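PDB 6V55: adhesion G-protein coupled receptor G6 from Danio rerio, which is a cell-adhesion receptor linked to myelination, whose large calcium-binding extracellular region probably meets outside partners and regulates signalling through the membrane-spanning part. Local coordinates for residues T624-I629 against L648-L653; L349-E354 against Q401-L406; L48-E53 against L77-L82; T116-K121 against V297-S302. One frame throughout, in Å; residues are numbered along the deposited sequence.

How the interactions relate
Interactions 1 and 2 are both pairings of neighbouring antiparallel strands, built on ladders of backbone hydrogen bonds and largely buried, yet they belong to separate sheets whose contacts have centres about 87 Å apart, on opposite sides of the chain's centre. Interactions 3 and 4 are only partly buried and rely on side chains. In the CUB domain, 48-53, whose last residue binds calcium, meets a turn through a phenylalanine ring; 116-121 meets 297-302 through leucine on two aromatic rings and an arginine-aspartate salt bridge. These two are the nearest pair, with nearest atoms about 18 Å apart. None of the four touches another; along the chain they follow in the order 3, 4, 2, 1.

Interaction 1: residues T624-I629 against L648-L653; sequences TLSAFI and LAVVTL
Leu625 and Val651 face each other as a hydrogen-bonded pair: Leu625 N gives its hydrogen to Val651 O, and Val651 N returns one to Leu625 O, both at 2.8 Å. The second bond is almost straight, 173° at the hydrogen. Each of these carbonyl oxygens also receives a CA-H contact, Val651 O from Thr624 and Leu625 O from Val650. Further along, Ala627 N reaches Ala649 O at 2.8 Å, but Ala627 O is taken by Leu648 N instead, at 2.9 Å. Leu648 and Ala649 thus both face one residue, a classic beta bulge in an antiparallel pair. The pair lies inside a sheet that also includes strand 760-765 of the GPS motif, consistent with the GAIN domain of adhesion receptors. Its outward backbone groups are met by strands 637-639 and 714-719, and Ser626 OG bonds to Ala644 N. Thr624 and Thr652 stand side by side, their OG1 atoms joined by a weak hydrogen bond of 3.4 Å. Thr624 CG2, anti to the backbone N because OG1 sits at chi1 -67°, lies 4.0 Å from Val650 CG1. With an alanine here, Thr652 OG1 would probably lose this weak mate and a gap would open beside Val650 CG1. On the face of Leu625, Ala627 and Val651, Leu625 CD1 touches Leu653 CD1, and Phe674 packs on Ala627 and Val651.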
loop_
_atom_site.group_PDB
_atom_site.type_symbol
_atom_site.label_atom_id
_atom_site.label_comp_id
_atom_site.label_asym_id
_atom_site.label_seq_id
_atom_site.Cartn_x
_atom_site.Cartn_y
_atom_site.Cartn_z
ATOM N N THR A 624 16.872 42.237 30.437
ATOM C CA THR A 624 15.478 41.805 30.392
ATOM C C THR A 624 15.333 40.810 29.257
ATOM O O THR A 624 15.765 41.093 28.137
ATOM C CB THR A 624 14.517 42.983 30.194
ATOM O OG1 THR A 624 14.544 43.818 31.359
ATOM C CG2 THR A 624 13.078 42.504 29.971
ATOM N N LEU A 625 14.771 39.632 29.553
ATOM C CA LEU A 625 14.610 38.565 28.575
ATOM C C LEU A 625 13.162 38.108 28.604
ATOM O O LEU A 625 12.493 38.212 29.638
ATOM C CB LEU A 625 15.531 37.367 28.853
ATOM C CG LEU A 625 17.045 37.549 28.945
ATOM C CD1 LEU A 625 17.484 37.772 30.387
ATOM C CD2 LEU A 625 17.701 36.309 28.413
ATOM N N SER A 626 12.696 37.562 27.477
ATOM C CA SER A 626 11.266 37.444 27.230
ATOM C C SER A 626 10.964 36.274 26.301
ATOM O O SER A 626 11.660 36.053 25.307
ATOM C CB SER A 626 10.738 38.744 26.616
ATOM O OG SER A 626 9.337 38.862 26.745
ATOM N N ALA A 627 9.901 35.541 26.619
ATOM C CA ALA A 627 9.406 34.455 25.787
ATOM C C ALA A 627 8.048 34.819 25.198
ATOM O O ALA A 627 7.171 35.333 25.901
ATOM C CB ALA A 627 9.295 33.165 26.595
ATOM N N PHE A 628 7.859 34.515 23.918
ATOM C CA PHE A 628 6.665 34.934 23.197
ATOM C C PHE A 628 6.471 34.020 21.989
ATOM O O PHE A 628 7.402 33.324 21.569
ATOM C CB PHE A 628 6.766 36.414 22.781
ATOM C CG PHE A 628 7.731 36.682 21.638
ATOM C CD1 PHE A 628 9.120 36.683 21.845
ATOM C CD2 PHE A 628 7.249 36.961 20.362
ATOM C CE1 PHE A 628 10.006 36.943 20.801
ATOM C CE2 PHE A 628 8.126 37.216 19.304
ATOM C CZ PHE A 628 9.507 37.211 19.529
ATOM N N ILE A 629 5.241 34.021 21.447
ATOM C CA ILE A 629 4.894 33.343 20.192
ATOM C C ILE A 629 4.409 34.381 19.190
ATOM O O ILE A 629 3.464 35.127 19.472
ATOM C CB ILE A 629 3.810 32.265 20.370
ATOM C CG1 ILE A 629 3.956 31.518 21.699
ATOM C CG2 ILE A 629 3.867 31.311 19.205
ATOM C CD1 ILE A 629 2.912 30.423 21.905
ATOM N N LEU A 648 4.641 35.620 27.370
ATOM C CA LEU A 648 4.210 34.549 28.261
ATOM C C LEU A 648 5.122 34.393 29.469
ATOM O O LEU A 648 4.665 33.923 30.522
ATOM C CB LEU A 648 4.149 33.222 27.499
ATOM C CG LEU A 648 3.450 33.278 26.134
ATOM C CD1 LEU A 648 3.540 31.930 25.447
ATOM C CD2 LEU A 648 1.999 33.715 26.291
ATOM N N ALA A 649 6.394 34.774 29.338
ATOM C CA ALA A 649 7.318 34.787 30.465
ATOM C C ALA A 649 8.322 35.915 30.270
ATOM O O ALA A 649 8.898 36.053 29.184
ATOM C CB ALA A 649 8.029 33.448 30.609
ATOM N N VAL A 650 8.489 36.754 31.297
ATOM C CA VAL A 650 9.495 37.813 31.308
ATOM C C VAL A 650 10.401 37.581 32.505
ATOM O O VAL A 650 9.914 37.343 33.620
ATOM C CB VAL A 650 8.875 39.221 31.393
ATOM C CG1 VAL A 650 9.929 40.300 31.117
ATOM C CG2 VAL A 650 7.700 39.379 30.453
ATOM N N VAL A 651 11.714 37.647 32.279
ATOM C CA VAL A 651 12.713 37.540 33.335
ATOM C C VAL A 651 13.582 38.786 33.271
ATOM O O VAL A 651 14.231 39.042 32.251
ATOM C CB VAL A 651 13.566 36.272 33.192
ATOM C CG1 VAL A 651 14.706 36.275 34.205
ATOM C CG2 VAL A 651 12.708 35.022 33.347
ATOM N N THR A 652 13.594 39.560 34.347
ATOM C CA THR A 652 14.394 40.772 34.437
ATOM C C THR A 652 15.472 40.578 35.490
ATOM O O THR A 652 15.160 40.337 36.663
ATOM C CB THR A 652 13.531 41.978 34.785
ATOM O OG1 THR A 652 12.650 42.252 33.687
ATOM C CG2 THR A 652 14.413 43.190 35.050
ATOM N N LEU A 653 16.721 40.670 35.070
ATOM C CA LEU A 653 17.838 40.539 35.991
ATOM C C LEU A 653 18.270 41.926 36.458
ATOM O O LEU A 653 18.496 42.805 35.616
ATOM C CB LEU A 653 19.006 39.820 35.323
ATOM C CG LEU A 653 18.643 38.575 34.492
ATOM C CD1 LEU A 653 19.813 38.067 33.663
ATOM C CD2 LEU A 653 18.112 37.470 35.384
#

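Interaction 2: residues L349-E354 against Q401-L406; sequences LVVTDE and QIYLAL. Unlike the reference sequence in segment 401-406: Ile402 (reference Thr).
Tyr403 OH gives its hydrogen to Gln401 OE1 at 2.7 Å, a bridge between two residues whose backbones pair with Leu349 and Val351 across the contact. The donor lies nearly in line with the amide C=O, and the same hydroxyl has a second, weak hydrogen bond with Thr362 OG1. The two strands, 342-353 and 399-410, are neighbours in the antiparallel sheet of the SEA domain; their short segments run 144° apart and approach to 4.8 Å. Four backbone hydrogen bonds lace them. Leu349 and Tyr403 exchange one pair, Val351 and Gln401 the other, and the bond from Val351 N to Gln401 O, 2.9 Å, is practically straight at 178°.

On the face carrying these four residues, helix 361-374 covers the sheet, with Leu369 on Leu349 and Ile365 on Tyr403. Val351 CG2 sits between its own backbone N and carbonyl carbon, and from there reaches Gln401 CB at 3.8 Å and Tyr403 CE2 at 3.9 Å, meeting the ring obliquely. The glutamine chain runs fully extended beyond CG (chi2 180°), which carries its amide out to the tyrosine hydroxyl. Its NE2 bonds to Thr399 OG1 and lies close beside Asp353 CB; the carboxylate of Asp353 turns its OD2 to Arg359 in a salt bridge. Leu349 CD1 meets Ala405 CB at 4.0 Å. On the other face Val350 and Ile402 lie side by side and point the same way, Val350 CG2 being 4.1 Å from Ile402 CG1.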
loop_
_atom_site.group_PDB
_atom_site.type_symbol
_atom_site.label_atom_id
_atom_site.label_comp_id
_atom_site.label_asym_id
_atom_site.label_seq_id
_atom_site.Cartn_x
_atom_site.Cartn_y
_atom_site.Cartn_z
ATOM N N LEU A 349 -4.984 -38.472 0.723
ATOM C CA LEU A 349 -5.261 -39.570 -0.181
ATOM C C LEU A 349 -6.060 -40.626 0.558
ATOM O O LEU A 349 -5.679 -41.030 1.655
ATOM C CB LEU A 349 -3.961 -40.168 -0.715
ATOM C CG LEU A 349 -3.072 -39.214 -1.505
ATOM C CD1 LEU A 349 -1.598 -39.555 -1.323
ATOM C CD2 LEU A 349 -3.448 -39.278 -2.944
ATOM N N VAL A 350 -7.165 -41.063 -0.044
ATOM C CA VAL A 350 -7.972 -42.172 0.455
ATOM C C VAL A 350 -7.816 -43.314 -0.542
ATOM O O VAL A 350 -8.230 -43.196 -1.698
ATOM C CB VAL A 350 -9.441 -41.775 0.621
ATOM C CG1 VAL A 350 -10.262 -42.991 0.958
ATOM C CG2 VAL A 350 -9.564 -40.710 1.692
ATOM N N VAL A 351 -7.176 -44.402 -0.120
ATOM C CA VAL A 351 -6.873 -45.512 -1.012
ATOM C C VAL A 351 -7.540 -46.779 -0.477
ATOM O O VAL A 351 -7.869 -46.877 0.708
ATOM C CB VAL A 351 -5.346 -45.714 -1.197
ATOM C CG1 VAL A 351 -4.671 -44.426 -1.657
ATOM C CG2 VAL A 351 -4.697 -46.203 0.068
ATOM N N THR A 352 -7.773 -47.750 -1.368
ATOM C CA THR A 352 -8.276 -49.069 -0.966
ATOM C C THR A 352 -7.262 -50.144 -1.344
ATOM O O THR A 352 -6.971 -50.339 -2.524
ATOM C CB THR A 352 -9.641 -49.391 -1.585
ATOM O OG1 THR A 352 -10.627 -48.558 -0.989
ATOM C CG2 THR A 352 -10.034 -50.804 -1.301
ATOM N N ASP A 353 -6.732 -50.831 -0.342
ATOM C CA ASP A 353 -5.761 -51.894 -0.525
ATOM C C ASP A 353 -6.501 -53.213 -0.415
ATOM O O ASP A 353 -7.104 -53.491 0.624
ATOM C CB ASP A 353 -4.670 -51.810 0.546
ATOM C CG ASP A 353 -3.382 -52.529 0.149
ATOM O OD1 ASP A 353 -2.310 -52.146 0.658
ATOM O OD2 ASP A 353 -3.423 -53.480 -0.661
ATOM N N GLU A 354 -6.432 -54.033 -1.460
ATOM C CA GLU A 354 -7.023 -55.364 -1.371
ATOM C C GLU A 354 -6.011 -56.432 -1.001
ATOM O O GLU A 354 -6.406 -57.572 -0.724
ATOM C CB GLU A 354 -7.711 -55.721 -2.676
ATOM C CG GLU A 354 -9.135 -55.235 -2.695
ATOM C CD GLU A 354 -9.741 -55.295 -4.070
ATOM O OE1 GLU A 354 -10.861 -55.854 -4.193
ATOM O OE2 GLU A 354 -9.097 -54.775 -5.016
ATOM N N GLN A 401 -7.321 -47.003 3.531
ATOM C CA GLN A 401 -6.181 -46.379 4.189
ATOM C C GLN A 401 -6.180 -44.900 3.835
ATOM O O GLN A 401 -6.431 -44.546 2.682
ATOM C CB GLN A 401 -4.870 -47.051 3.755
ATOM C CG GLN A 401 -4.790 -48.556 4.063
ATOM C CD GLN A 401 -3.473 -49.177 3.624
ATOM O OE1 GLN A 401 -2.505 -48.467 3.356
ATOM N NE2 GLN A 401 -3.429 -50.505 3.545
ATOM N N ILE A 402 -5.933 -44.034 4.819
ATOM C CA ILE A 402 -5.906 -42.595 4.598
ATOM C C ILE A 402 -4.486 -42.118 4.857
ATOM O O ILE A 402 -3.935 -42.346 5.942
ATOM C CB ILE A 402 -6.924 -41.845 5.470
ATOM C CG1 ILE A 402 -8.326 -42.378 5.195
ATOM C CG2 ILE A 402 -6.891 -40.372 5.147
ATOM C CD1 ILE A 402 -9.456 -41.622 5.855
ATOM N N TYR A 403 -3.903 -41.454 3.851
ATOM C CA TYR A 403 -2.524 -40.989 3.846
ATOM C C TYR A 403 -2.486 -39.471 3.788
ATOM O O TYR A 403 -3.339 -38.838 3.158
ATOM C CB TYR A 403 -1.755 -41.549 2.642
ATOM C CG TYR A 403 -1.370 -42.997 2.791
ATOM C CD1 TYR A 403 -0.108 -43.351 3.257
ATOM C CD2 TYR A 403 -2.271 -44.006 2.489
ATOM C CE1 TYR A 403 0.256 -44.675 3.411
ATOM C CE2 TYR A 403 -1.920 -45.334 2.629
ATOM C CZ TYR A 403 -0.657 -45.661 3.094
ATOM O OH TYR A 403 -0.304 -46.983 3.254
ATOM N N LEU A 404 -1.475 -38.896 4.430
ATOM C CA LEU A 404 -1.197 -37.469 4.357
ATOM C C LEU A 404 0.139 -37.275 3.649
ATOM O O LEU A 404 1.147 -37.835 4.090
ATOM C CB LEU A 404 -1.154 -36.873 5.757
ATOM C CG LEU A 404 -0.945 -35.376 5.873
ATOM C CD1 LEU A 404 -2.116 -34.628 5.272
ATOM C CD2 LEU A 404 -0.797 -35.058 7.347
ATOM N N ALA A 405 0.160 -36.469 2.575
ATOM C CA ALA A 405 1.333 -36.382 1.713
ATOM C C ALA A 405 1.697 -34.941 1.394
ATOM O O ALA A 405 0.825 -34.101 1.146
ATOM C CB ALA A 405 1.120 -37.125 0.400
ATOM N N LEU A 406 3.016 -34.682 1.347
ATOM C CA LEU A 406 3.592 -33.394 0.960
ATOM C C LEU A 406 4.124 -33.493 -0.461
ATOM O O LEU A 406 5.114 -34.188 -0.706
ATOM C CB LEU A 406 4.720 -32.996 1.910
ATOM C CG LEU A 406 5.368 -31.617 1.711
ATOM C CD1 LEU A 406 4.380 -30.543 2.064
ATOM C CD2 LEU A 406 6.611 -31.484 2.551
#

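Interaction 3: residues L48-E53 against L77-L82; sequences LDFELE and LTANGL. With CA (calcium ion), chain C.
Ala79 CB sits squarely over the Phe50 ring, 3.6 Å from its centroid and 3° off the normal, a CH-pi contact in which all six ring carbons are almost equally near the methyl. The ring is aimed there by a CG anti to the backbone N (chi1 -178°); Phe50 CB itself lies 3.7 Å from Asn80 CA. Phe47, Phe74, Phe106 and Val63 close in from elsewhere in the domain, so this side is dense and apolar. With an alanine at Phe50, the Ala79 methyl would probably lose the ring it rests on and a gap would open among these apolar side chains. The partner loop opens with a type I turn from Leu77 to Asn80, closed by Asn80 N to Leu77 O, and it leans on strand 41-51 of a CUB domain. Just past that strand, Glu53 OE1 binds calcium at 2.5 Å, along with Asp61, Asp98, Ser100, Val101 and a water. The outer side is looser. Exposed Leu77 lays CD2 against Phe50 O at 3.5 Å and barely brushes Glu51 CB. There too, the Asp49 carboxylate and Asn80 amide cross with planes 86° apart, while Asp49 OD2 is engaged by Lys104 and Tyr21.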
loop_
_atom_site.group_PDB
_atom_site.type_symbol
_atom_site.label_atom_id
_atom_site.label_comp_id
_atom_site.label_asym_id
_atom_site.label_seq_id
_atom_site.Cartn_x
_atom_site.Cartn_y
_atom_site.Cartn_z
ATOM N N LEU A 48 -0.417 9.060 -9.001
ATOM C CA LEU A 48 -0.231 10.447 -9.383
ATOM C C LEU A 48 1.011 11.053 -8.749
ATOM O O LEU A 48 1.527 12.064 -9.248
ATOM C CB LEU A 48 -1.472 11.252 -8.993
ATOM C CG LEU A 48 -2.789 10.621 -9.467
ATOM C CD1 LEU A 48 -4.034 11.330 -8.889
ATOM C CD2 LEU A 48 -2.827 10.619 -10.970
ATOM N N ASP A 49 1.494 10.453 -7.665
ATOM C CA ASP A 49 2.604 10.923 -6.847
ATOM C C ASP A 49 2.979 9.778 -5.923
ATOM O O ASP A 49 2.100 9.028 -5.501
ATOM C CB ASP A 49 2.211 12.150 -6.024
ATOM C CG ASP A 49 3.406 12.848 -5.430
ATOM O OD1 ASP A 49 4.535 12.517 -5.863
ATOM O OD2 ASP A 49 3.224 13.700 -4.521
ATOM N N PHE A 50 4.276 9.636 -5.627
ATOM C CA PHE A 50 4.762 8.494 -4.835
ATOM C C PHE A 50 6.151 8.815 -4.304
ATOM O O PHE A 50 7.102 8.887 -5.102
ATOM C CB PHE A 50 4.817 7.193 -5.677
ATOM C CG PHE A 50 5.274 5.956 -4.916
ATOM C CD1 PHE A 50 6.628 5.567 -4.883
ATOM C CD2 PHE A 50 4.341 5.132 -4.303
ATOM C CE1 PHE A 50 7.038 4.441 -4.191
ATOM C CE2 PHE A 50 4.739 3.992 -3.634
ATOM C CZ PHE A 50 6.090 3.648 -3.580
ATOM N N GLU A 51 6.297 8.897 -2.979
ATOM C CA GLU A 51 7.616 8.931 -2.359
ATOM C C GLU A 51 7.568 8.158 -1.049
ATOM O O GLU A 51 6.876 8.569 -0.114
ATOM C CB GLU A 51 8.086 10.366 -2.115
ATOM C CG GLU A 51 9.459 10.456 -1.437
ATOM C CD GLU A 51 9.805 11.862 -0.901
ATOM O OE1 GLU A 51 8.885 12.631 -0.498
ATOM O OE2 GLU A 51 11.020 12.185 -0.884
ATOM N N LEU A 52 8.302 7.049 -0.979
ATOM C CA LEU A 52 8.422 6.267 0.243
ATOM C C LEU A 52 9.876 6.246 0.693
ATOM O O LEU A 52 10.785 6.620 -0.053
ATOM C CB LEU A 52 7.923 4.837 0.035
ATOM C CG LEU A 52 6.558 4.508 0.630
ATOM C CD1 LEU A 52 5.493 5.324 -0.063
ATOM C CD2 LEU A 52 6.279 3.048 0.439
ATOM N N GLU A 53 10.076 5.832 1.939
ATOM C CA GLU A 53 11.413 5.597 2.473
ATOM C C GLU A 53 12.073 4.464 1.696
ATOM O O GLU A 53 11.488 3.387 1.551
ATOM C CB GLU A 53 11.318 5.252 3.954
ATOM C CG GLU A 53 12.601 4.767 4.544
ATOM C CD GLU A 53 12.485 4.356 6.012
ATOM O OE1 GLU A 53 11.369 4.072 6.497
ATOM O OE2 GLU A 53 13.534 4.305 6.696
ATOM N N LEU A 77 11.166 6.089 -5.024
ATOM C CA LEU A 77 10.399 6.821 -6.019
ATOM C C LEU A 77 9.888 5.929 -7.133
ATOM O O LEU A 77 9.356 6.449 -8.121
ATOM C CB LEU A 77 11.243 7.944 -6.617
ATOM C CG LEU A 77 11.330 9.112 -5.640
ATOM C CD1 LEU A 77 12.711 9.724 -5.697
ATOM C CD2 LEU A 77 10.241 10.134 -5.965
ATOM N N THR A 78 10.029 4.602 -6.999
ATOM C CA THR A 78 10.025 3.738 -8.177
ATOM C C THR A 78 8.641 3.525 -8.762
ATOM O O THR A 78 8.529 3.145 -9.926
ATOM C CB THR A 78 10.652 2.378 -7.853
ATOM O OG1 THR A 78 9.839 1.688 -6.897
ATOM C CG2 THR A 78 12.039 2.562 -7.262
ATOM N N ALA A 79 7.590 3.798 -8.007
ATOM C CA ALA A 79 6.240 3.581 -8.497
ATOM C C ALA A 79 5.591 4.848 -9.016
ATOM O O ALA A 79 4.393 4.815 -9.290
ATOM C CB ALA A 79 5.353 2.986 -7.397
ATOM N N ASN A 80 6.360 5.938 -9.191
ATOM C CA ASN A 80 5.781 7.279 -9.283
ATOM C C ASN A 80 5.021 7.515 -10.586
ATOM O O ASN A 80 3.866 7.935 -10.558
ATOM C CB ASN A 80 6.860 8.339 -9.108
ATOM C CG ASN A 80 6.342 9.731 -9.376
ATOM O OD1 ASN A 80 5.629 10.324 -8.552
ATOM N ND2 ASN A 80 6.684 10.262 -10.540
ATOM N N GLY A 81 5.629 7.261 -11.733
ATOM C CA GLY A 81 4.866 7.486 -12.952
ATOM C C GLY A 81 4.068 6.297 -13.470
ATOM O O GLY A 81 3.754 6.243 -14.661
ATOM N N LEU A 82 3.698 5.363 -12.601
ATOM C CA LEU A 82 3.304 4.025 -13.022
ATOM C C LEU A 82 1.790 3.852 -13.157
ATOM O O LEU A 82 0.999 4.493 -12.456
ATOM C CB LEU A 82 3.845 2.996 -12.035
ATOM C CG LEU A 82 5.162 2.335 -12.445
ATOM C CD1 LEU A 82 6.307 3.360 -12.621
ATOM C CD2 LEU A 82 5.512 1.251 -11.432
HETATM CA CA CA C . 9.395 4.449 7.898
HETATM O O HOH W 1 7.301 4.966 9.278
#

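Interaction 4: residues T116-K121 against V297-S302; sequences TLRNQK and VDWDHS
Leu117 and Asp300 bring their CA atoms within 5.0 Å where two irregular stretches meet: a short 3-10 turn at 117-118 faces a chain that bends through an inverse gamma turn centred on Trp299 and enters a 3-10 segment at His301. With CG anti to the backbone N (chi1 -152°), Leu117 branches between two rings. Its CG stands over the five-membered ring of Trp299, 3.5 Å from the centroid and 9° off the normal. Its CD1 comes over one face of the His301 imidazole, 4.0 Å from that centroid. CD2 packs on the backbone, 3.4 Å from Asp300 N. The indole NE1 makes a weak hydrogen bond of 3.5 Å to Gln120 O, which lies at the ring edge, in plane. Arg118 passes the indole in the opposite direction and forms a salt bridge, its NH2 lying 2.7 Å from Asp298 OD2 with a weaker bond to OD1, guanidinium and carboxylate planes 47° apart. Trp299 O lies above the centre of the guanidinium, and Asp298 OD1 is also held by Gly294 N. Trp304 of strand 304-305 meets the indole edge-to-face, while Tyr271 of strand 268-276 packs on it and binds Arg118 O, so the residues linking CUB strand 105-114 to strand 122-123 are clamped onto the pentraxin-family sheet.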
loop_
_atom_site.group_PDB
_atom_site.type_symbol
_atom_site.label_atom_id
_atom_site.label_comp_id
_atom_site.label_asym_id
_atom_site.label_seq_id
_atom_site.Cartn_x
_atom_site.Cartn_y
_atom_site.Cartn_z
ATOM N N THR A 116 -11.651 -5.058 -23.267
ATOM C CA THR A 116 -11.835 -4.811 -24.692
ATOM C C THR A 116 -12.654 -5.925 -25.364
ATOM O O THR A 116 -12.720 -7.079 -24.903
ATOM C CB THR A 116 -10.482 -4.696 -25.413
ATOM O OG1 THR A 116 -9.794 -5.957 -25.366
ATOM C CG2 THR A 116 -9.602 -3.653 -24.789
ATOM N N LEU A 117 -13.320 -5.536 -26.455
ATOM C CA LEU A 117 -14.062 -6.487 -27.262
ATOM C C LEU A 117 -13.155 -7.495 -27.950
ATOM O O LEU A 117 -13.592 -8.629 -28.182
ATOM C CB LEU A 117 -14.903 -5.733 -28.283
ATOM C CG LEU A 117 -16.198 -6.386 -28.771
ATOM C CD1 LEU A 117 -16.909 -7.164 -27.666
ATOM C CD2 LEU A 117 -17.175 -5.378 -29.417
ATOM N N ARG A 118 -11.886 -7.146 -28.198
ATOM C CA ARG A 118 -10.935 -8.064 -28.814
ATOM C C ARG A 118 -10.363 -9.109 -27.857
ATOM O O ARG A 118 -9.506 -9.897 -28.274
ATOM C CB ARG A 118 -9.800 -7.274 -29.453
ATOM C CG ARG A 118 -10.148 -6.751 -30.825
ATOM C CD ARG A 118 -8.923 -6.185 -31.491
ATOM N NE ARG A 118 -9.133 -4.788 -31.844
ATOM C CZ ARG A 118 -9.597 -4.372 -33.016
ATOM N NH1 ARG A 118 -9.898 -5.244 -33.972
ATOM N NH2 ARG A 118 -9.753 -3.075 -33.228
ATOM N N ASN A 119 -10.785 -9.117 -26.595
ATOM C CA ASN A 119 -10.554 -10.227 -25.683
ATOM C C ASN A 119 -11.822 -11.025 -25.461
ATOM O O ASN A 119 -11.918 -11.751 -24.471
ATOM C CB ASN A 119 -10.025 -9.726 -24.331
ATOM C CG ASN A 119 -8.556 -9.355 -24.383
ATOM O OD1 ASN A 119 -7.707 -10.178 -24.771
ATOM N ND2 ASN A 119 -8.244 -8.111 -24.010
ATOM N N GLN A 120 -12.822 -10.866 -26.322
ATOM C CA GLN A 120 -14.112 -11.516 -26.132
ATOM C C GLN A 120 -14.620 -12.110 -27.442
ATOM O O GLN A 120 -14.435 -11.536 -28.515
ATOM C CB GLN A 120 -15.160 -10.526 -25.569
ATOM C CG GLN A 120 -14.904 -10.047 -24.149
ATOM C CD GLN A 120 -15.717 -8.841 -23.798
ATOM O OE1 GLN A 120 -15.789 -7.897 -24.579
ATOM N NE2 GLN A 120 -16.328 -8.847 -22.613
ATOM N N LYS A 121 -15.263 -13.262 -27.342
ATOM C CA LYS A 121 -15.999 -13.883 -28.432
ATOM C C LYS A 121 -17.481 -13.712 -28.114
ATOM O O LYS A 121 -17.844 -13.365 -26.986
ATOM C CB LYS A 121 -15.601 -15.364 -28.578
ATOM C CG LYS A 121 -14.248 -15.599 -29.328
ATOM C CD LYS A 121 -12.984 -15.444 -28.430
ATOM C CE LYS A 121 -11.647 -15.565 -29.193
ATOM N NZ LYS A 121 -10.519 -14.884 -28.470
ATOM N N VAL A 297 -17.115 0.112 -38.912
ATOM C CA VAL A 297 -17.408 -0.644 -37.703
ATOM C C VAL A 297 -16.119 -1.350 -37.294
ATOM O O VAL A 297 -15.437 -1.942 -38.137
ATOM C CB VAL A 297 -18.559 -1.646 -37.933
ATOM C CG1 VAL A 297 -18.862 -2.415 -36.694
ATOM C CG2 VAL A 297 -19.826 -0.929 -38.378
ATOM N N ASP A 298 -15.765 -1.245 -36.016
ATOM C CA ASP A 298 -14.617 -1.931 -35.439
ATOM C C ASP A 298 -15.074 -2.762 -34.245
ATOM O O ASP A 298 -16.120 -2.493 -33.644
ATOM C CB ASP A 298 -13.536 -0.918 -35.019
ATOM C CG ASP A 298 -12.208 -1.569 -34.680
ATOM O OD1 ASP A 298 -11.779 -2.495 -35.395
ATOM O OD2 ASP A 298 -11.592 -1.154 -33.675
ATOM N N TRP A 299 -14.294 -3.795 -33.929
ATOM C CA TRP A 299 -14.547 -4.660 -32.785
ATOM C C TRP A 299 -14.063 -3.989 -31.516
ATOM O O TRP A 299 -12.924 -4.174 -31.073
ATOM C CB TRP A 299 -13.865 -6.007 -32.972
ATOM C CG TRP A 299 -14.439 -7.135 -32.162
ATOM C CD1 TRP A 299 -13.757 -7.902 -31.265
ATOM C CD2 TRP A 299 -15.757 -7.717 -32.262
ATOM N NE1 TRP A 299 -14.575 -8.883 -30.762
ATOM C CE2 TRP A 299 -15.805 -8.793 -31.355
ATOM C CE3 TRP A 299 -16.910 -7.404 -32.995
ATOM C CZ2 TRP A 299 -16.953 -9.555 -31.158
ATOM C CZ3 TRP A 299 -18.055 -8.179 -32.808
ATOM C CH2 TRP A 299 -18.064 -9.237 -31.891
ATOM N N ASP A 300 -14.965 -3.233 -30.922
ATOM C CA ASP A 300 -14.669 -2.238 -29.916
ATOM C C ASP A 300 -16.030 -1.849 -29.378
ATOM O O ASP A 300 -16.973 -1.689 -30.161
ATOM C CB ASP A 300 -13.925 -1.048 -30.531
ATOM C CG ASP A 300 -13.330 -0.128 -29.502
ATOM O OD1 ASP A 300 -14.099 0.545 -28.766
ATOM O OD2 ASP A 300 -12.082 -0.071 -29.446
ATOM N N HIS A 301 -16.128 -1.734 -28.049
ATOM C CA HIS A 301 -17.422 -1.675 -27.384
ATOM C C HIS A 301 -18.207 -0.412 -27.703
ATOM O O HIS A 301 -19.442 -0.466 -27.704
ATOM C CB HIS A 301 -17.236 -1.764 -25.885
ATOM C CG HIS A 301 -16.953 -3.141 -25.399
ATOM N ND1 HIS A 301 -17.950 -4.072 -25.194
ATOM C CD2 HIS A 301 -15.789 -3.742 -25.055
ATOM C CE1 HIS A 301 -17.410 -5.193 -24.752
ATOM N NE2 HIS A 301 -16.101 -5.021 -24.659
ATOM N N SER A 302 -17.517 0.688 -28.047
ATOM C CA SER A 302 -18.182 1.932 -28.427
ATOM C C SER A 302 -18.970 1.825 -29.741
ATOM O O SER A 302 -19.849 2.664 -29.982
ATOM C CB SER A 302 -17.147 3.057 -28.538
ATOM O OG SER A 302 -16.076 2.702 -29.404
#